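Local structure of putative dienelactone hydrolase (Klebsiella pneumoniae subsp. pneumoniae MGH 78578, 3F67) at residues 12-17 with 68-73; 21-26 with 54-59; 40-45 with 217-222; 139-144 with 236-241; 147-152 with 186-191. The protein is probably a hydrolase of the dienelactone hydrolase family, an alpha/beta-hydrolase expected to cleave ester or lactone bonds, its natural substrate not established. All coordinates share one frame; numbering follows the deposited sequence.

Contact 1: 12-17 with 68-73; sequences PSQGEN and YFRQGD
Arg70 reaches across to the beta hairpin formed by strands 4-13 and 16-25 and forms a salt bridge with Glu16. The glutamate side chain has two positions, and the bond holds for the one modelled here. From Arg70 NE to Glu16 OE1 it is 2.9 Å long, with an N-H...O angle of 151°. The carboxylate oxygen lies in the guanidinium plane. The carboxylate itself is turned, and its OE1 is approached from above its own plane. The arginine chain is extended from CG to NE, which carries the guanidinium as far as the type I' turn of Ser13 to Glu16. There Arg70 NH2 makes a weak bond of 3.4 Å to Ser13 O. The same NH2 has a stronger partner in Asp99, which also accepts a hydrogen bond from Ser13 OG. Phe69 packs beside this polar group. Its CZ lies 3.5 Å above the guanidinium plane of Arg70, over the centre. Glu16 CB meets the ring edge, 4.0 Å from Phe69 CE1. Phe69 CE1 is also 3.5 Å from Asn17 O. This surface contact joins the hairpin at one margin of the sheet to the loop between strand 61-65 and helix 80-88, with helix 93-108 supplying Asp99 alongside.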
# COMPACT_ATOMS: atom_id res chain seq x y z
N PRO A 12 10.24 3.34 15.59
CA PRO A 12 9.68 3.10 16.93
C PRO A 12 8.16 2.98 16.81
O PRO A 12 7.53 3.82 16.17
CB PRO A 12 10.11 4.35 17.73
CG PRO A 12 11.25 4.98 16.95
CD PRO A 12 10.98 4.62 15.48
N SER A 13 7.56 1.93 17.36
CA SER A 13 6.15 1.71 17.03
C SER A 13 5.41 0.93 18.09
O SER A 13 5.68 -0.27 18.31
CB SER A 13 5.98 1.02 15.65
OG SER A 13 4.60 1.06 15.21
N GLN A 14 4.45 1.61 18.73
CA GLN A 14 3.67 1.03 19.83
C GLN A 14 4.57 0.32 20.88
O GLN A 14 4.20 -0.71 21.44
CB GLN A 14 2.58 0.09 19.26
CG GLN A 14 1.76 0.69 18.08
CD GLN A 14 0.67 -0.22 17.54
OE1 GLN A 14 0.79 -0.84 16.44
NE2 GLN A 14 -0.42 -0.30 18.28
N GLY A 15 5.76 0.90 21.14
CA GLY A 15 6.74 0.35 22.09
C GLY A 15 7.80 -0.65 21.60
O GLY A 15 8.61 -1.15 22.40
N GLU A 16 7.79 -0.94 20.30
CA GLU A 16 8.67 -1.93 19.70
C GLU A 16 9.31 -1.38 18.44
O GLU A 16 8.78 -0.44 17.86
CB GLU A 16 7.89 -3.19 19.37
CG GLU A 16 7.51 -3.99 20.59
CD GLU A 16 6.41 -4.96 20.28
OE1 GLU A 16 5.27 -4.50 20.08
OE2 GLU A 16 6.70 -6.17 20.23
N ASN A 17 10.43 -1.96 18.03
CA ASN A 17 11.18 -1.44 16.90
C ASN A 17 10.87 -2.23 15.65
O ASN A 17 11.27 -3.38 15.49
CB ASN A 17 12.68 -1.49 17.20
CG ASN A 17 13.04 -0.64 18.39
OD1 ASN A 17 12.83 0.57 18.37
ND2 ASN A 17 13.56 -1.28 19.45
N TYR A 68 4.64 -7.33 9.50
CA TYR A 68 4.33 -8.61 10.18
C TYR A 68 5.29 -8.92 11.33
O TYR A 68 5.16 -9.98 11.94
CB TYR A 68 4.36 -9.79 9.18
CG TYR A 68 3.33 -9.74 8.03
CD1 TYR A 68 2.29 -8.79 8.03
CD2 TYR A 68 3.41 -10.67 6.99
CE1 TYR A 68 1.33 -8.78 6.96
CE2 TYR A 68 2.48 -10.68 5.93
CZ TYR A 68 1.45 -9.74 5.93
OH TYR A 68 0.56 -9.73 4.89
N PHE A 69 6.22 -8.01 11.65
CA PHE A 69 7.41 -8.39 12.49
C PHE A 69 7.09 -9.03 13.85
O PHE A 69 7.85 -9.88 14.33
CB PHE A 69 8.42 -7.21 12.64
CG PHE A 69 7.99 -6.15 13.63
CD1 PHE A 69 8.63 -6.05 14.87
CD2 PHE A 69 6.93 -5.28 13.35
CE1 PHE A 69 8.21 -5.06 15.81
CE2 PHE A 69 6.52 -4.31 14.25
CZ PHE A 69 7.16 -4.19 15.50
N ARG A 70 5.97 -8.65 14.45
CA ARG A 70 5.61 -9.16 15.78
C ARG A 70 5.06 -10.57 15.70
O ARG A 70 5.17 -11.33 16.66
CB ARG A 70 4.52 -8.31 16.43
CG ARG A 70 4.95 -6.85 16.70
CD ARG A 70 3.80 -6.12 17.40
NE ARG A 70 4.05 -4.67 17.47
CZ ARG A 70 3.75 -3.85 16.45
NH1 ARG A 70 3.29 -4.36 15.32
NH2 ARG A 70 3.94 -2.55 16.53
N GLN A 71 4.41 -10.89 14.58
CA GLN A 71 3.70 -12.16 14.40
C GLN A 71 4.61 -13.22 13.77
O GLN A 71 4.49 -14.38 14.09
CB GLN A 71 2.43 -11.97 13.55
CG GLN A 71 1.20 -11.35 14.31
CD GLN A 71 1.33 -9.84 14.58
OE1 GLN A 71 1.84 -9.09 13.74
NE2 GLN A 71 0.90 -9.40 15.78
N GLY A 72 5.49 -12.84 12.86
CA GLY A 72 6.38 -13.84 12.24
C GLY A 72 7.04 -13.36 10.97
O GLY A 72 6.90 -12.20 10.59
N ASP A 73 7.77 -14.27 10.34
CA ASP A 73 8.58 -13.94 9.18
C ASP A 73 8.02 -14.68 7.96
O ASP A 73 8.04 -15.92 7.93
CB ASP A 73 10.00 -14.43 9.46
CG ASP A 73 10.95 -14.23 8.28
OD1 ASP A 73 10.53 -13.65 7.25
OD2 ASP A 73 12.11 -14.71 8.40

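Contact 2: 21-26 with 54-59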
# COMPACT_ATOMS: atom_id res chain seq x y z
N TYR A 21 12.55 -0.38 5.34
CA TYR A 21 13.51 0.02 4.31
C TYR A 21 13.09 1.42 3.86
O TYR A 21 11.89 1.70 3.81
CB TYR A 21 13.38 -0.94 3.13
CG TYR A 21 14.37 -0.67 1.99
CD1 TYR A 21 15.71 -1.03 2.11
CD2 TYR A 21 13.94 -0.09 0.81
CE1 TYR A 21 16.63 -0.77 1.05
CE2 TYR A 21 14.80 0.14 -0.24
CZ TYR A 21 16.15 -0.20 -0.11
OH TYR A 21 17.02 0.04 -1.15
N HIS A 22 14.04 2.27 3.55
CA HIS A 22 13.69 3.61 3.04
C HIS A 22 14.62 4.04 1.93
O HIS A 22 15.80 3.65 1.91
CB HIS A 22 13.63 4.67 4.18
CG HIS A 22 14.94 4.87 4.89
ND1 HIS A 22 15.81 5.90 4.59
CD2 HIS A 22 15.53 4.15 5.87
CE1 HIS A 22 16.90 5.78 5.35
NE2 HIS A 22 16.74 4.74 6.15
N ALA A 23 14.09 4.84 1.01
CA ALA A 23 14.89 5.36 -0.11
C ALA A 23 14.45 6.79 -0.34
O ALA A 23 13.26 7.12 -0.16
CB ALA A 23 14.62 4.52 -1.43
N ARG A 24 15.38 7.63 -0.80
CA ARG A 24 15.02 9.03 -1.07
C ARG A 24 16.01 9.63 -2.06
O ARG A 24 17.10 9.06 -2.25
CB ARG A 24 15.13 9.85 0.23
CG ARG A 24 16.58 9.97 0.73
CD ARG A 24 16.59 10.64 2.10
NE ARG A 24 16.17 9.69 3.16
CZ ARG A 24 15.85 10.08 4.40
NH1 ARG A 24 15.91 11.37 4.74
NH2 ARG A 24 15.49 9.17 5.31
N PRO A 25 15.64 10.75 -2.68
CA PRO A 25 16.64 11.45 -3.52
C PRO A 25 17.85 11.91 -2.71
O PRO A 25 17.72 12.35 -1.56
CB PRO A 25 15.89 12.69 -4.05
CG PRO A 25 14.58 12.74 -3.36
CD PRO A 25 14.33 11.44 -2.64
N LYS A 26 19.01 11.92 -3.36
CA LYS A 26 20.26 12.33 -2.73
C LYS A 26 20.36 13.77 -2.18
O LYS A 26 20.62 13.95 -0.99
CB LYS A 26 21.45 12.03 -3.64
CG LYS A 26 22.79 12.14 -2.93
CD LYS A 26 23.82 11.28 -3.64
CE LYS A 26 24.77 12.11 -4.48
NZ LYS A 26 25.97 12.52 -3.71
N ARG A 54 12.47 3.05 -6.89
CA ARG A 54 11.84 3.66 -8.07
C ARG A 54 11.07 4.92 -7.69
O ARG A 54 11.12 5.94 -8.42
CB ARG A 54 10.96 2.63 -8.80
CG ARG A 54 11.83 1.56 -9.49
CD ARG A 54 10.98 0.51 -10.16
NE ARG A 54 9.98 1.10 -11.05
CZ ARG A 54 8.88 0.47 -11.45
NH1 ARG A 54 8.68 -0.79 -11.10
NH2 ARG A 54 8.01 1.10 -12.28
N LEU A 55 10.41 4.88 -6.54
CA LEU A 55 9.70 6.09 -6.05
C LEU A 55 10.68 7.20 -5.66
O LEU A 55 10.41 8.40 -5.91
CB LEU A 55 8.81 5.73 -4.84
CG LEU A 55 7.51 4.98 -5.23
CD1 LEU A 55 6.85 4.32 -3.99
CD2 LEU A 55 6.52 5.94 -5.91
N ALA A 56 11.81 6.83 -5.06
CA ALA A 56 12.83 7.82 -4.69
C ALA A 56 13.42 8.51 -5.94
O ALA A 56 13.70 9.69 -5.90
CB ALA A 56 13.94 7.16 -3.87
N GLN A 57 13.51 7.79 -7.05
CA GLN A 57 13.99 8.37 -8.31
C GLN A 57 13.02 9.42 -8.82
O GLN A 57 13.39 10.26 -9.63
CB GLN A 57 14.17 7.29 -9.37
CG GLN A 57 15.26 6.34 -9.02
CD GLN A 57 15.38 5.22 -10.06
OE1 GLN A 57 14.40 4.58 -10.42
NE2 GLN A 57 16.59 4.99 -10.52
N GLU A 58 11.77 9.37 -8.36
CA GLU A 58 10.76 10.39 -8.73
C GLU A 58 10.68 11.56 -7.79
O GLU A 58 9.88 12.49 -8.02
CB GLU A 58 9.36 9.75 -8.84
CG GLU A 58 9.29 8.57 -9.82
CD GLU A 58 9.42 8.98 -11.29
OE1 GLU A 58 9.38 10.19 -11.60
OE2 GLU A 58 9.57 8.08 -12.14
N GLY A 59 11.45 11.49 -6.69
CA GLY A 59 11.52 12.60 -5.73
C GLY A 59 10.87 12.37 -4.37
O GLY A 59 10.83 13.31 -3.57
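Ala56 of helix 46-57 points its methyl group at Ala23 and the backbone of strand 16-25. This is helix-on-sheet packing in an alpha/beta-hydrolase fold. The two alanine methyls face each other, with Ala23 CB 3.7 Å from Ala56 CB. The helix methyl also sits against the strand backbone, 3.4 Å from Ala56 CB to Arg24 N. The CA atoms of Arg24 and Ala56 come within 4.4 Å, because Ala56 has only a methyl and Arg24 turns its side chain away from the helix. Arg24 NH1 bonds to His110 O. Ile4 of the neighbouring strand 4-13 also touches Ala56. No hydrogen bond crosses between the two segments, so the contact rests on van der Waals packing. Pro25 lies alongside the end of the helix. Its CG and CD atoms meet the backbone there. The helix finishes in a Schellman motif, in which Gly59 takes a positive phi of 110°. Gly59 N bonds back to Ala56 O at 3.0 Å. Pro25 CD lies 3.8 Å from that same Ala56 O, and Pro25 CG is 3.8 Å from Gly59 O.

Contact 3: 40-45 with 217-222; sequences EIFGVH and DYRASY
Arg219 grips Glu40 end-on with two nitrogens, one to each carboxylate oxygen, beside the likely active site of this alpha/beta-hydrolase fold. Arg219 NH2 to Glu40 OE1 is 2.8 Å and nearly straight, at 173°; the donor comes on the syn side. Arg219 NH1 to Glu40 OE2 is 3.1 Å, and this oxygen is met from above the carboxylate plane. Glu40 is buried and touches Cys123, the probable nucleophile of a Cys-His-Asp triad, a pattern also found in dienelactone hydrolases. The arginine chain is bent at chi2 and chi3, which brings the guanidinium round to the glutamate. Phe42 CE2 stands over one guanidinium face, toward its rim, with the ring steeply inclined to it. Arg219 NH2 also donates to Tyr218 OH at 2.9 Å. Tyr218 is sandwiched, with Arg219 CG over one ring face and His45 over the opposite one. The tyrosine and histidine rings form an offset stack, with planes 19° apart and centroids 4.5 Å apart. His45 is also the N-cap of helix 46-57, its ND1 bonded to His47 N. A water donates to Glu40 OE1 at 2.8 Å and makes a weak 3.3 Å bond with Tyr218 OH.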
# COMPACT_ATOMS: atom_id res chain seq x y z
N GLU A 40 3.00 -6.76 -0.10
CA GLU A 40 2.11 -7.91 -0.27
C GLU A 40 2.30 -8.84 0.95
O GLU A 40 2.95 -8.45 1.95
CB GLU A 40 2.46 -8.63 -1.56
CG GLU A 40 2.57 -7.65 -2.79
CD GLU A 40 2.89 -8.40 -4.09
OE1 GLU A 40 4.06 -8.80 -4.28
OE2 GLU A 40 2.00 -8.53 -4.96
N ILE A 41 1.75 -10.06 0.89
CA ILE A 41 1.92 -11.00 2.01
C ILE A 41 3.38 -11.51 2.17
O ILE A 41 3.69 -12.21 3.15
CB ILE A 41 0.99 -12.21 1.88
CG1 ILE A 41 1.23 -12.98 0.58
CG2 ILE A 41 -0.47 -11.72 2.00
CD1 ILE A 41 0.44 -14.26 0.45
N PHE A 42 4.25 -11.13 1.25
CA PHE A 42 5.61 -11.65 1.26
C PHE A 42 6.57 -10.82 2.07
O PHE A 42 7.77 -11.13 2.14
CB PHE A 42 6.12 -11.88 -0.19
CG PHE A 42 5.13 -12.64 -1.03
CD1 PHE A 42 4.74 -13.93 -0.67
CD2 PHE A 42 4.53 -12.04 -2.15
CE1 PHE A 42 3.77 -14.67 -1.42
CE2 PHE A 42 3.57 -12.76 -2.91
CZ PHE A 42 3.19 -14.08 -2.52
N GLY A 43 6.06 -9.75 2.66
CA GLY A 43 6.88 -8.86 3.49
C GLY A 43 7.70 -7.91 2.65
O GLY A 43 7.39 -7.65 1.46
N VAL A 44 8.74 -7.33 3.26
CA VAL A 44 9.52 -6.29 2.51
C VAL A 44 10.56 -7.03 1.66
O VAL A 44 11.77 -7.11 1.96
CB VAL A 44 10.11 -5.21 3.45
CG1 VAL A 44 10.82 -4.09 2.62
CG2 VAL A 44 8.99 -4.56 4.20
N HIS A 45 10.03 -7.65 0.61
CA HIS A 45 10.77 -8.53 -0.35
C HIS A 45 11.69 -7.60 -1.16
O HIS A 45 11.48 -6.39 -1.19
CB HIS A 45 9.66 -9.11 -1.24
CG HIS A 45 10.12 -10.14 -2.25
ND1 HIS A 45 10.60 -9.78 -3.49
CD2 HIS A 45 10.14 -11.48 -2.20
CE1 HIS A 45 10.89 -10.88 -4.18
NE2 HIS A 45 10.64 -11.93 -3.41
N ASP A 217 7.07 -7.51 -11.27
CA ASP A 217 7.89 -7.73 -12.47
C ASP A 217 8.74 -8.99 -12.38
O ASP A 217 9.24 -9.46 -13.40
CB ASP A 217 8.74 -6.47 -12.77
CG ASP A 217 9.48 -5.97 -11.55
OD1 ASP A 217 10.49 -6.59 -11.19
OD2 ASP A 217 9.04 -4.96 -10.94
N TYR A 218 8.90 -9.54 -11.17
CA TYR A 218 9.69 -10.76 -10.99
C TYR A 218 8.85 -12.05 -11.10
O TYR A 218 9.39 -13.18 -11.01
CB TYR A 218 10.46 -10.70 -9.66
CG TYR A 218 9.60 -10.91 -8.44
CD1 TYR A 218 9.50 -12.19 -7.83
CD2 TYR A 218 8.87 -9.85 -7.90
CE1 TYR A 218 8.68 -12.37 -6.69
CE2 TYR A 218 8.08 -10.02 -6.77
CZ TYR A 218 8.00 -11.27 -6.16
OH TYR A 218 7.23 -11.46 -5.05
N ARG A 219 7.54 -11.91 -11.29
CA ARG A 219 6.62 -13.06 -11.22
C ARG A 219 5.93 -13.21 -12.55
O ARG A 219 5.85 -12.25 -13.32
CB ARG A 219 5.52 -12.89 -10.14
CG ARG A 219 5.99 -12.60 -8.75
CD ARG A 219 5.16 -13.30 -7.66
NE ARG A 219 3.83 -12.72 -7.33
CZ ARG A 219 3.59 -11.65 -6.55
NH1 ARG A 219 2.34 -11.29 -6.34
NH2 ARG A 219 4.57 -10.91 -5.99
N ALA A 220 5.37 -14.39 -12.80
CA ALA A 220 4.69 -14.67 -14.07
C ALA A 220 3.42 -13.87 -14.29
O ALA A 220 2.99 -13.74 -15.44
CB ALA A 220 4.40 -16.15 -14.21
N SER A 221 2.81 -13.35 -13.22
CA SER A 221 1.62 -12.50 -13.30
C SER A 221 1.88 -11.08 -13.86
O SER A 221 0.93 -10.34 -14.16
CB SER A 221 1.03 -12.34 -11.89
OG SER A 221 1.98 -11.75 -11.02
N TYR A 222 3.14 -10.71 -14.02
CA TYR A 222 3.49 -9.38 -14.54
C TYR A 222 2.82 -9.13 -15.90
O TYR A 222 2.90 -9.97 -16.82
CB TYR A 222 5.00 -9.31 -14.69
CG TYR A 222 5.53 -7.96 -15.13
CD1 TYR A 222 5.26 -6.80 -14.37
CD2 TYR A 222 6.35 -7.87 -16.24
CE1 TYR A 222 5.80 -5.52 -14.79
CE2 TYR A 222 6.90 -6.63 -16.65
CZ TYR A 222 6.61 -5.48 -15.93
OH TYR A 222 7.18 -4.30 -16.35
O HOH W 1 6.59 -8.82 -3.09

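Contact 4: 139-144 with 236-241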
# COMPACT_ATOMS: atom_id res chain seq x y z
N LEU A 139 -3.73 12.16 5.74
CA LEU A 139 -3.26 11.54 4.48
C LEU A 139 -3.73 12.39 3.29
O LEU A 139 -4.87 12.82 3.25
CB LEU A 139 -3.80 10.10 4.38
CG LEU A 139 -3.33 9.38 3.09
CD1 LEU A 139 -1.86 8.99 3.18
CD2 LEU A 139 -4.27 8.13 2.93
N LYS A 140 -2.85 12.66 2.32
CA LYS A 140 -3.23 13.50 1.18
C LYS A 140 -3.77 12.72 -0.01
O LYS A 140 -4.65 13.23 -0.71
CB LYS A 140 -2.02 14.33 0.70
CG LYS A 140 -1.59 15.36 1.77
CD LYS A 140 -2.72 16.39 1.99
CE LYS A 140 -2.25 17.57 2.83
NZ LYS A 140 -2.07 17.18 4.25
N ALA A 141 -3.26 11.52 -0.24
CA ALA A 141 -3.77 10.70 -1.34
C ALA A 141 -3.27 9.28 -1.22
O ALA A 141 -2.30 9.00 -0.46
CB ALA A 141 -3.33 11.30 -2.70
N ALA A 142 -3.94 8.37 -1.94
CA ALA A 142 -3.63 6.93 -1.82
C ALA A 142 -3.83 6.26 -3.17
O ALA A 142 -4.71 6.64 -3.94
CB ALA A 142 -4.56 6.24 -0.77
N VAL A 143 -2.98 5.28 -3.45
CA VAL A 143 -3.10 4.43 -4.66
C VAL A 143 -3.05 2.97 -4.24
O VAL A 143 -2.02 2.49 -3.73
CB VAL A 143 -1.98 4.75 -5.71
CG1 VAL A 143 -2.13 3.81 -6.97
CG2 VAL A 143 -2.13 6.27 -6.15
N ALA A 144 -4.18 2.26 -4.46
CA ALA A 144 -4.32 0.86 -3.99
C ALA A 144 -4.23 -0.02 -5.23
O ALA A 144 -5.01 0.16 -6.20
CB ALA A 144 -5.67 0.70 -3.33
N ALA A 236 0.79 10.37 -11.52
CA ALA A 236 -0.11 11.49 -11.87
C ALA A 236 -1.06 11.83 -10.71
O ALA A 236 -1.36 12.99 -10.44
CB ALA A 236 -0.96 11.10 -13.14
N TRP A 237 -1.49 10.79 -9.97
CA TRP A 237 -2.45 10.96 -8.89
C TRP A 237 -1.78 11.73 -7.77
O TRP A 237 -2.41 12.56 -7.11
CB TRP A 237 -2.89 9.57 -8.40
CG TRP A 237 -4.09 9.58 -7.49
CD1 TRP A 237 -4.08 9.43 -6.13
CD2 TRP A 237 -5.45 9.64 -7.89
NE1 TRP A 237 -5.38 9.43 -5.65
CE2 TRP A 237 -6.24 9.53 -6.72
CE3 TRP A 237 -6.08 9.76 -9.15
CZ2 TRP A 237 -7.65 9.55 -6.75
CZ3 TRP A 237 -7.49 9.76 -9.21
CH2 TRP A 237 -8.27 9.67 -8.00
N PHE A 238 -0.51 11.42 -7.53
CA PHE A 238 0.28 12.02 -6.44
C PHE A 238 0.87 13.39 -6.79
O PHE A 238 1.36 14.11 -5.90
CB PHE A 238 1.50 11.14 -6.08
CG PHE A 238 1.15 9.86 -5.32
CD1 PHE A 238 2.05 8.77 -5.31
CD2 PHE A 238 -0.09 9.71 -4.66
CE1 PHE A 238 1.75 7.59 -4.62
CE2 PHE A 238 -0.41 8.52 -3.94
CZ PHE A 238 0.50 7.46 -3.92
N ALA A 239 0.83 13.74 -8.06
CA ALA A 239 1.71 14.83 -8.56
C ALA A 239 1.57 16.18 -7.85
O ALA A 239 2.57 16.91 -7.68
CB ALA A 239 1.48 15.03 -10.07
N GLN A 240 0.34 16.57 -7.47
CA GLN A 240 0.16 17.91 -6.90
C GLN A 240 0.53 18.01 -5.43
O GLN A 240 0.57 19.13 -4.90
CB GLN A 240 -1.32 18.36 -7.04
CG GLN A 240 -2.27 17.73 -6.00
CD GLN A 240 -3.71 18.05 -6.31
OE1 GLN A 240 -4.23 19.06 -5.88
NE2 GLN A 240 -4.34 17.22 -7.09
N TYR A 241 0.69 16.87 -4.77
CA TYR A 241 0.79 16.83 -3.29
C TYR A 241 2.21 16.99 -2.79
O TYR A 241 3.15 16.84 -3.58
CB TYR A 241 0.14 15.54 -2.74
CG TYR A 241 -1.30 15.45 -3.12
CD1 TYR A 241 -1.74 14.55 -4.12
CD2 TYR A 241 -2.24 16.31 -2.53
CE1 TYR A 241 -3.12 14.50 -4.48
CE2 TYR A 241 -3.60 16.25 -2.90
CZ TYR A 241 -4.01 15.34 -3.87
OH TYR A 241 -5.35 15.28 -4.20
OXT TYR A 241 2.40 17.32 -1.59
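Apolar contacts carry most of this interface, where Ala141 and Val143 point from their strand toward the C-terminal helix. Val143 CG2 touches two aromatic side chains. It lies 3.6 Å from Phe238 CE2 and 3.7 Å from Trp237 CD1. The valine has CG2 beside its backbone N, anti to the carbonyl carbon, and this branch does the touching. Ala141 CB meets three rings. The closest is that of Tyr241, with 3.7 Å from Ala141 CB to Tyr241 CE1; Trp237 CD1 is 4.0 Å away and Phe238 CD2 4.1 Å. Lys140 adds only its CB to the apolar contact, 3.8 Å from Tyr241 CD2.

The tyrosine ring is held between two groups. Lys140 O stands over one face, toward the rim. Gln240 CG lies over the centre of the other face, 3.4 Å above the plane.

Polar contacts play little part across the interface. Trp237 NE1 is near Ala142 O, but the angle is poor for a hydrogen bond; the indole N-H is taken by Pro171 O instead. The terminal carboxylate of Tyr241 forms a salt bridge through OXT with Arg116.

Helix 224-238 and the turn after it pack on interior strand 141-145 through Trp237, Phe238 and Tyr241. This is the layered alpha-beta-alpha sandwich of the alpha/beta-hydrolase fold.

Contact 5: 147-152 with 186-191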
# COMPACT_ATOMS: atom_id res chain seq x y z
N GLY A 147 -6.25 -4.60 -4.30
CA GLY A 147 -6.58 -4.93 -2.91
C GLY A 147 -8.01 -5.46 -2.82
O GLY A 147 -8.94 -4.85 -3.38
N LYS A 148 -8.20 -6.56 -2.10
CA LYS A 148 -9.54 -7.13 -1.86
C LYS A 148 -10.50 -6.08 -1.35
O LYS A 148 -10.16 -5.33 -0.42
CB LYS A 148 -9.46 -8.22 -0.79
CG LYS A 148 -10.82 -8.64 -0.29
CD LYS A 148 -10.77 -9.22 1.14
CE LYS A 148 -9.55 -10.07 1.30
NZ LYS A 148 -9.50 -11.03 0.16
N LEU A 149 -11.71 -6.03 -1.93
CA LEU A 149 -12.71 -4.99 -1.62
C LEU A 149 -13.86 -5.42 -0.70
O LEU A 149 -14.41 -4.60 0.06
CB LEU A 149 -13.32 -4.51 -2.94
CG LEU A 149 -12.26 -3.84 -3.86
CD1 LEU A 149 -12.91 -3.64 -5.24
CD2 LEU A 149 -11.75 -2.45 -3.33
N VAL A 150 -14.23 -6.68 -0.85
CA VAL A 150 -15.36 -7.27 -0.10
C VAL A 150 -14.86 -8.60 0.42
O VAL A 150 -13.88 -9.18 -0.06
CB VAL A 150 -16.69 -7.47 -0.96
CG1 VAL A 150 -17.87 -6.91 -0.20
CG2 VAL A 150 -16.66 -6.80 -2.23
N GLY A 151 -15.46 -9.05 1.49
CA GLY A 151 -14.93 -10.24 2.12
C GLY A 151 -15.84 -10.63 3.27
O GLY A 151 -16.72 -9.87 3.70
N GLU A 152 -15.61 -11.81 3.79
CA GLU A 152 -16.22 -12.17 5.06
C GLU A 152 -15.34 -11.50 6.11
O GLU A 152 -14.17 -11.20 5.86
CB GLU A 152 -16.27 -13.69 5.27
CG GLU A 152 -14.90 -14.37 5.35
CD GLU A 152 -14.93 -15.71 6.11
OE1 GLU A 152 -16.04 -16.17 6.54
OE2 GLU A 152 -13.83 -16.30 6.29
N ASP A 186 -17.71 -8.11 -10.16
CA ASP A 186 -18.92 -7.79 -9.41
C ASP A 186 -18.52 -7.04 -8.13
O ASP A 186 -19.22 -6.11 -7.71
CB ASP A 186 -19.71 -9.06 -9.10
CG ASP A 186 -20.70 -9.43 -10.20
OD1 ASP A 186 -21.07 -8.53 -10.99
OD2 ASP A 186 -21.12 -10.61 -10.26
N THR A 187 -17.40 -7.43 -7.52
CA THR A 187 -16.92 -6.79 -6.27
C THR A 187 -16.43 -5.38 -6.52
O THR A 187 -16.61 -4.51 -5.66
CB THR A 187 -15.85 -7.61 -5.47
OG1 THR A 187 -14.53 -7.50 -6.07
CG2 THR A 187 -16.27 -9.09 -5.31
N VAL A 188 -15.85 -5.14 -7.70
CA VAL A 188 -15.49 -3.77 -8.10
C VAL A 188 -16.79 -2.94 -8.22
O VAL A 188 -16.84 -1.75 -7.81
CB VAL A 188 -14.66 -3.79 -9.43
CG1 VAL A 188 -14.52 -2.38 -10.05
CG2 VAL A 188 -13.27 -4.45 -9.22
N GLU A 189 -17.85 -3.54 -8.76
CA GLU A 189 -19.14 -2.84 -8.82
C GLU A 189 -19.70 -2.51 -7.42
O GLU A 189 -20.22 -1.41 -7.19
CB GLU A 189 -20.17 -3.64 -9.65
CG GLU A 189 -21.56 -3.04 -9.68
CD GLU A 189 -21.66 -1.62 -10.29
OE1 GLU A 189 -20.75 -1.17 -11.01
OE2 GLU A 189 -22.71 -0.98 -10.06
N THR A 190 -19.61 -3.47 -6.51
CA THR A 190 -20.06 -3.23 -5.14
C THR A 190 -19.28 -2.05 -4.55
O THR A 190 -19.86 -1.18 -3.91
CB THR A 190 -19.87 -4.50 -4.26
OG1 THR A 190 -20.59 -5.58 -4.85
CG2 THR A 190 -20.36 -4.27 -2.85
N MSE A 191 -17.98 -2.02 -4.80
CA MSE A 191 -17.18 -0.93 -4.26
C MSE A 191 -17.53 0.41 -4.92
O MSE A 191 -17.63 1.44 -4.23
CB MSE A 191 -15.68 -1.23 -4.47
CG MSE A 191 -14.81 -0.13 -3.90
SE MSE A 191 -14.93 -0.11 -1.93
CE MSE A 191 -13.48 1.11 -1.56
O HOH W 2 -12.91 -7.86 -3.72
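The irregular segment 147-152 runs past one side of helix 185-197, with the CA atoms of Val150 and Thr187 6.4 Å apart at the closest pairing. The loop follows strand 141-145 of the alpha/beta-hydrolase fold, so the contact ties a strand-end loop to a helix flanking the sheet. Leu149 has the largest buried surface here. Its CD1 branch lies against the helix backbone, 3.8 Å from Thr187 O, and reaches Met191 CB at the same distance. The CD2 branch touches the selenomethionine, 3.9 Å from Met191 CG. The two side chains cross at about a right angle. Met191 is bent at chi2 (68°), which turns its selenium back beside Leu149 CD2. Trp130 of helix 124-133 touches both residues. Val150 and Thr187 lie side by side, pointing opposite ways. Val150 CG2 is modelled 3.4 Å from Thr187 CB, but this exact closeness is doubtful, because the valine sits away from a staggered rotamer. Val162 of helix 161-164 packs against Val150, Thr190 and Met191, so that short helix adjoins the contact. No direct hydrogen bond joins the two segments. A water links them instead. Thr187 OG1, which also bonds to Pro184 O, is 2.9 Å from this water and accepts from it. The same water accepts from the backbone N of Leu149 at 2.8 Å.

In the fold
The five contacts are spread around one mixed sheet and its flanking helices. Contacts 1 and 2 both use strand 16-25, with centres 24 Å apart, and contact 4 reaches the same sheet through strand 141-145. Helix 46-57 connects contact 2 to contact 3, whose first loop leads into it; the two touch where Tyr21 meets Val44. Tyr68 of contact 1 packs on Ile41 of contact 3. Along the chain, contacts 1 and 2 close before contacts 4 and 5 open, while contact 3 spans from residue 40 to 222. Contacts 2 and 5 lie on opposite sides of the chain's centre, with their centres about 32 Å apart. Contact 3 touches the probable active site, through Glu40 and Cys123; the others join parts of the sandwich elsewhere.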